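Chitinase (Thermococcus kodakarensis KOD1, PDB 5DHE) probably hydrolyses chitin with two catalytic domains, this part being a chitin-binding domain that probably holds the enzyme to its substrate. Local coordinates at residues Asp2-Ile13 against Tyr89-Trp100. Numbering follows the deposited sequence.
Sequences DLVKPDAFSVKI and YLYVNDQLWDVW
L96 O is gripped from two quarters: V4 N meets a lone pair of it in the carbonyl plane at 3.3 Å, and a water shared with D2 O donates to it as well. The contact closes one side of a beta-sandwich: residues 2-8 run against strand 95-99, an outermost strand of one sheet, before the chain enters strand 9-15 at the border of the other. Next along, K5 N donates to W97 O at 2.9 Å, tilted 16° from the carbonyl plane. W97 and D98 form a classic beta bulge opposite L90. The W97 indole is clamped: V4 CB stands over its five-membered ring, 3.7 Å from the centroid, V92 CB lies over the opposite face, and CB and CD of K5 lean obliquely on CE3 and CZ3. Y31 adds an edge-to-face contact. A leucine in place of W97 would probably leave Y31 without its ring partner, take away the faces that V4 CB and V92 CB cover and open a gap beside CB and CD of K5. The D98 carboxylate reaches the K5-A8 type I turn because chi1 (-160°) sets CG opposite the backbone N; there the anti lone pair of D98 OD2 takes F9 N at 2.9 Å in a nearly straight bond (173°). D98 OD1 takes a weak bond from V99 N of its own strand. The K5 chain bends at its end, putting NZ in a salt bridge with D7 OD1; NZ also hydrogen-bonds N26 O. The F9 ring enters the sandwich interior, its CZ 3.8 Å from L90 CB, touching V23 and V35 from opposing sheets; W100 CB covers one face. At the C-terminus, V11 CB sits over the five-membered ring of W100, while W100 NE1 donates to an in-plane water 2.9 Å away that binds V11 O.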
loop_
_atom_site.group_PDB
_atom_site.type_symbol
_atom_site.label_atom_id
_atom_site.label_comp_id
_atom_site.label_asym_id
_atom_site.label_seq_id
_atom_site.Cartn_x
_atom_site.Cartn_y
_atom_site.Cartn_z
ATOM N N ASP A 2 -4.318 -12.851 -14.692
ATOM C CA ASP A 2 -3.119 -13.216 -13.950
ATOM C C ASP A 2 -2.434 -11.975 -13.403
ATOM O O ASP A 2 -2.383 -10.951 -14.083
ATOM C CB ASP A 2 -2.136 -13.936 -14.862
ATOM C CG ASP A 2 -2.767 -15.091 -15.588
ATOM O OD1 ASP A 2 -3.204 -16.031 -14.901
ATOM O OD2 ASP A 2 -2.827 -15.049 -16.836
ATOM N N LEU A 3 -1.893 -12.070 -12.187
ATOM C CA LEU A 3 -1.167 -10.942 -11.603
ATOM C C LEU A 3 0.014 -10.611 -12.512
ATOM O O LEU A 3 0.728 -11.507 -12.954
ATOM C CB LEU A 3 -0.649 -11.307 -10.219
ATOM C CG LEU A 3 -1.772 -11.409 -9.187
ATOM C CD1 LEU A 3 -1.175 -11.922 -7.880
ATOM C CD2 LEU A 3 -2.465 -10.034 -8.988
ATOM N N VAL A 4 0.227 -9.328 -12.775
ATOM C CA VAL A 4 1.325 -8.944 -13.653
ATOM C C VAL A 4 2.697 -9.140 -13.003
ATOM O O VAL A 4 3.661 -9.484 -13.684
ATOM C CB VAL A 4 1.175 -7.476 -14.113
ATOM C CG1 VAL A 4 2.394 -7.060 -14.960
ATOM C CG2 VAL A 4 -0.109 -7.314 -14.928
ATOM N N LYS A 5 2.798 -8.933 -11.691
ATOM C CA LYS A 5 4.086 -9.080 -11.012
ATOM C C LYS A 5 3.852 -9.537 -9.583
ATOM O O LYS A 5 3.945 -8.758 -8.639
ATOM C CB LYS A 5 4.862 -7.752 -11.034
ATOM C CG LYS A 5 6.347 -7.924 -10.676
ATOM C CD LYS A 5 7.153 -6.636 -10.851
ATOM C CE LYS A 5 8.662 -6.894 -10.705
ATOM N NZ LYS A 5 9.085 -7.493 -9.418
ATOM N N PRO A 6 3.554 -10.829 -9.414
ATOM C CA PRO A 6 3.284 -11.432 -8.106
ATOM C C PRO A 6 4.370 -11.375 -7.048
ATOM O O PRO A 6 4.141 -11.819 -5.929
ATOM C CB PRO A 6 2.865 -12.859 -8.462
ATOM C CG PRO A 6 3.638 -13.136 -9.710
ATOM C CD PRO A 6 3.519 -11.840 -10.485
ATOM N N ASP A 7 5.545 -10.847 -7.380
ATOM C CA ASP A 7 6.580 -10.732 -6.358
ATOM C C ASP A 7 6.861 -9.272 -6.007
ATOM O O ASP A 7 7.891 -8.957 -5.398
ATOM C CB ASP A 7 7.876 -11.439 -6.803
ATOM C CG ASP A 7 8.569 -10.741 -7.957
ATOM O OD1 ASP A 7 7.969 -9.850 -8.586
ATOM O OD2 ASP A 7 9.732 -11.104 -8.246
ATOM N N ALA A 8 5.929 -8.381 -6.347
ATOM C CA ALA A 8 6.149 -6.966 -6.081
ATOM C C ALA A 8 6.078 -6.556 -4.604
ATOM O O ALA A 8 6.952 -5.836 -4.119
ATOM C CB ALA A 8 5.164 -6.118 -6.911
ATOM N N PHE A 9 5.060 -7.009 -3.882
ATOM C CA PHE A 9 4.923 -6.617 -2.471
ATOM C C PHE A 9 5.901 -7.298 -1.526
ATOM O O PHE A 9 6.151 -8.502 -1.630
ATOM C CB PHE A 9 3.528 -6.964 -1.912
ATOM C CG PHE A 9 2.443 -5.955 -2.199
ATOM C CD1 PHE A 9 2.537 -4.652 -1.731
ATOM C CD2 PHE A 9 1.277 -6.353 -2.848
ATOM C CE1 PHE A 9 1.476 -3.757 -1.894
ATOM C CE2 PHE A 9 0.203 -5.464 -3.019
ATOM C CZ PHE A 9 0.307 -4.158 -2.537
ATOM N N SER A 10 6.427 -6.519 -0.588
ATOM C CA SER A 10 7.270 -7.044 0.489
ATOM C C SER A 10 6.766 -6.218 1.667
ATOM O O SER A 10 7.110 -5.046 1.801
ATOM C CB SER A 10 8.753 -6.787 0.251
ATOM O OG SER A 10 9.490 -7.406 1.299
ATOM N N VAL A 11 5.954 -6.847 2.516
ATOM C CA VAL A 11 5.305 -6.168 3.630
ATOM C C VAL A 11 5.676 -6.696 5.008
ATOM O O VAL A 11 5.734 -7.911 5.227
ATOM C CB VAL A 11 3.762 -6.273 3.453
ATOM C CG1 VAL A 11 3.026 -5.565 4.582
ATOM C CG2 VAL A 11 3.367 -5.691 2.107
ATOM N N LYS A 12 5.946 -5.777 5.932
ATOM C CA LYS A 12 6.294 -6.151 7.303
ATOM C C LYS A 12 5.345 -5.391 8.207
ATOM O O LYS A 12 5.164 -4.183 8.034
ATOM C CB LYS A 12 7.737 -5.751 7.630
ATOM C CG LYS A 12 8.789 -6.490 6.812
ATOM C CD LYS A 12 10.174 -6.187 7.342
ATOM C CE LYS A 12 11.210 -7.076 6.674
ATOM N NZ LYS A 12 11.029 -7.088 5.208
ATOM N N ILE A 13 4.758 -6.078 9.182
ATOM C CA ILE A 13 3.812 -5.417 10.070
ATOM C C ILE A 13 4.160 -5.579 11.548
ATOM O O ILE A 13 4.725 -6.594 11.958
ATOM C CB ILE A 13 2.377 -5.926 9.797
ATOM C CG1 ILE A 13 2.149 -7.287 10.440
ATOM C CG2 ILE A 13 2.157 -6.064 8.284
ATOM C CD1 ILE A 13 0.691 -7.733 10.379
ATOM N N TYR A 89 -3.766 -3.835 -2.638
ATOM C CA TYR A 89 -3.702 -4.126 -4.066
ATOM C C TYR A 89 -2.767 -3.154 -4.767
ATOM O O TYR A 89 -2.880 -1.939 -4.585
ATOM C CB TYR A 89 -5.087 -3.984 -4.690
ATOM C CG TYR A 89 -6.161 -4.800 -4.029
ATOM C CD1 TYR A 89 -6.721 -4.404 -2.816
ATOM C CD2 TYR A 89 -6.602 -5.989 -4.604
ATOM C CE1 TYR A 89 -7.691 -5.174 -2.191
ATOM C CE2 TYR A 89 -7.563 -6.761 -3.993
ATOM C CZ TYR A 89 -8.103 -6.352 -2.790
ATOM O OH TYR A 89 -9.054 -7.132 -2.183
ATOM N N LEU A 90 -1.859 -3.685 -5.582
ATOM C CA LEU A 90 -0.926 -2.839 -6.331
ATOM C C LEU A 90 -1.358 -2.736 -7.788
ATOM O O LEU A 90 -1.504 -3.753 -8.481
ATOM C CB LEU A 90 0.499 -3.404 -6.267
ATOM C CG LEU A 90 1.513 -2.710 -7.199
ATOM C CD1 LEU A 90 1.776 -1.291 -6.711
ATOM C CD2 LEU A 90 2.839 -3.487 -7.206
ATOM N N TYR A 91 -1.578 -1.512 -8.241
ATOM C CA TYR A 91 -1.978 -1.260 -9.620
ATOM C C TYR A 91 -0.929 -0.395 -10.293
ATOM O O TYR A 91 -0.410 0.576 -9.714
ATOM C CB TYR A 91 -3.304 -0.501 -9.671
ATOM C CG TYR A 91 -4.470 -1.293 -9.164
ATOM C CD1 TYR A 91 -5.165 -2.155 -10.008
ATOM C CD2 TYR A 91 -4.873 -1.185 -7.835
ATOM C CE1 TYR A 91 -6.250 -2.902 -9.533
ATOM C CE2 TYR A 91 -5.941 -1.920 -7.351
ATOM C CZ TYR A 91 -6.623 -2.774 -8.199
ATOM O OH TYR A 91 -7.687 -3.504 -7.720
ATOM N N VAL A 92 -0.625 -0.748 -11.530
ATOM C CA VAL A 92 0.318 0.020 -12.344
ATOM C C VAL A 92 -0.358 0.082 -13.705
ATOM O O VAL A 92 -0.715 -0.953 -14.277
ATOM C CB VAL A 92 1.701 -0.664 -12.444
ATOM C CG1 VAL A 92 2.559 0.032 -13.514
ATOM C CG2 VAL A 92 2.419 -0.574 -11.108
ATOM N N ASN A 93 -0.576 1.298 -14.204
ATOM C CA ASN A 93 -1.229 1.487 -15.494
ATOM C C ASN A 93 -2.533 0.702 -15.628
ATOM O O ASN A 93 -2.759 -0.003 -16.615
ATOM C CB ASN A 93 -0.249 1.144 -16.624
ATOM C CG ASN A 93 0.924 2.114 -16.668
ATOM O OD1 ASN A 93 0.727 3.323 -16.534
ATOM N ND2 ASN A 93 2.140 1.599 -16.842
ATOM N N ASP A 94 -3.375 0.837 -14.606
ATOM C CA ASP A 94 -4.689 0.218 -14.551
ATOM C C ASP A 94 -4.730 -1.298 -14.639
ATOM O O ASP A 94 -5.717 -1.874 -15.102
ATOM C CB ASP A 94 -5.580 0.827 -15.634
ATOM C CG ASP A 94 -5.772 2.318 -15.445
ATOM O OD1 ASP A 94 -6.221 2.728 -14.352
ATOM O OD2 ASP A 94 -5.472 3.082 -16.383
ATOM N N GLN A 95 -3.657 -1.943 -14.199
ATOM C CA GLN A 95 -3.597 -3.400 -14.195
ATOM C C GLN A 95 -3.201 -3.836 -12.792
ATOM O O GLN A 95 -2.381 -3.192 -12.146
ATOM C CB GLN A 95 -2.562 -3.907 -15.195
ATOM C CG GLN A 95 -2.945 -3.638 -16.643
ATOM C CD GLN A 95 -1.921 -4.158 -17.644
ATOM O OE1 GLN A 95 -2.259 -4.429 -18.800
ATOM N NE2 GLN A 95 -0.672 -4.287 -17.217
ATOM N N LEU A 96 -3.780 -4.935 -12.323
ATOM C CA LEU A 96 -3.467 -5.440 -10.988
ATOM C C LEU A 96 -2.153 -6.214 -11.071
ATOM O O LEU A 96 -2.063 -7.242 -11.750
ATOM C CB LEU A 96 -4.609 -6.350 -10.499
ATOM C CG LEU A 96 -4.437 -6.961 -9.107
ATOM C CD1 LEU A 96 -4.447 -5.870 -8.052
ATOM C CD2 LEU A 96 -5.561 -7.964 -8.838
ATOM N N TRP A 97 -1.137 -5.696 -10.385
ATOM C CA TRP A 97 0.186 -6.314 -10.364
ATOM C C TRP A 97 0.382 -7.325 -9.248
ATOM O O TRP A 97 0.966 -8.382 -9.467
ATOM C CB TRP A 97 1.256 -5.230 -10.244
ATOM C CG TRP A 97 1.623 -4.608 -11.559
ATOM C CD1 TRP A 97 0.803 -4.393 -12.629
ATOM C CD2 TRP A 97 2.925 -4.177 -11.954
ATOM N NE1 TRP A 97 1.520 -3.862 -13.679
ATOM C CE2 TRP A 97 2.828 -3.719 -13.289
ATOM C CE3 TRP A 97 4.170 -4.135 -11.306
ATOM C CZ2 TRP A 97 3.933 -3.225 -13.998
ATOM C CZ3 TRP A 97 5.272 -3.644 -12.009
ATOM C CH2 TRP A 97 5.143 -3.197 -13.341
ATOM N N ASP A 98 -0.099 -7.006 -8.052
ATOM C CA ASP A 98 0.072 -7.918 -6.927
ATOM C C ASP A 98 -0.976 -7.631 -5.863
ATOM O O ASP A 98 -1.635 -6.591 -5.890
ATOM C CB ASP A 98 1.485 -7.741 -6.349
ATOM C CG ASP A 98 1.945 -8.928 -5.513
ATOM O OD1 ASP A 98 1.257 -9.969 -5.491
ATOM O OD2 ASP A 98 3.017 -8.819 -4.883
ATOM N N VAL A 99 -1.105 -8.566 -4.931
ATOM C CA VAL A 99 -2.064 -8.460 -3.841
ATOM C C VAL A 99 -1.402 -8.950 -2.565
ATOM O O VAL A 99 -0.646 -9.922 -2.582
ATOM C CB VAL A 99 -3.302 -9.377 -4.088
ATOM C CG1 VAL A 99 -4.240 -9.335 -2.888
ATOM C CG2 VAL A 99 -4.055 -8.949 -5.350
ATOM N N TRP A 100 -1.677 -8.272 -1.459
ATOM C CA TRP A 100 -1.167 -8.689 -0.159
ATOM C C TRP A 100 -2.405 -9.159 0.603
ATOM O O TRP A 100 -3.384 -8.381 0.679
ATOM C CB TRP A 100 -0.517 -7.524 0.591
ATOM C CG TRP A 100 0.062 -7.940 1.910
ATOM C CD1 TRP A 100 1.248 -8.595 2.120
ATOM C CD2 TRP A 100 -0.543 -7.779 3.200
ATOM N NE1 TRP A 100 1.414 -8.851 3.460
ATOM C CE2 TRP A 100 0.332 -8.360 4.147
ATOM C CE3 TRP A 100 -1.738 -7.200 3.648
ATOM C CZ2 TRP A 100 0.045 -8.380 5.523
ATOM C CZ3 TRP A 100 -2.027 -7.219 5.014
ATOM C CH2 TRP A 100 -1.135 -7.806 5.934
ATOM O OXT TRP A 100 -2.392 -10.311 1.096
HETATM O O HOH W 1 -3.509 -8.272 -13.667
HETATM O O HOH W 2 3.843 -9.709 4.681
#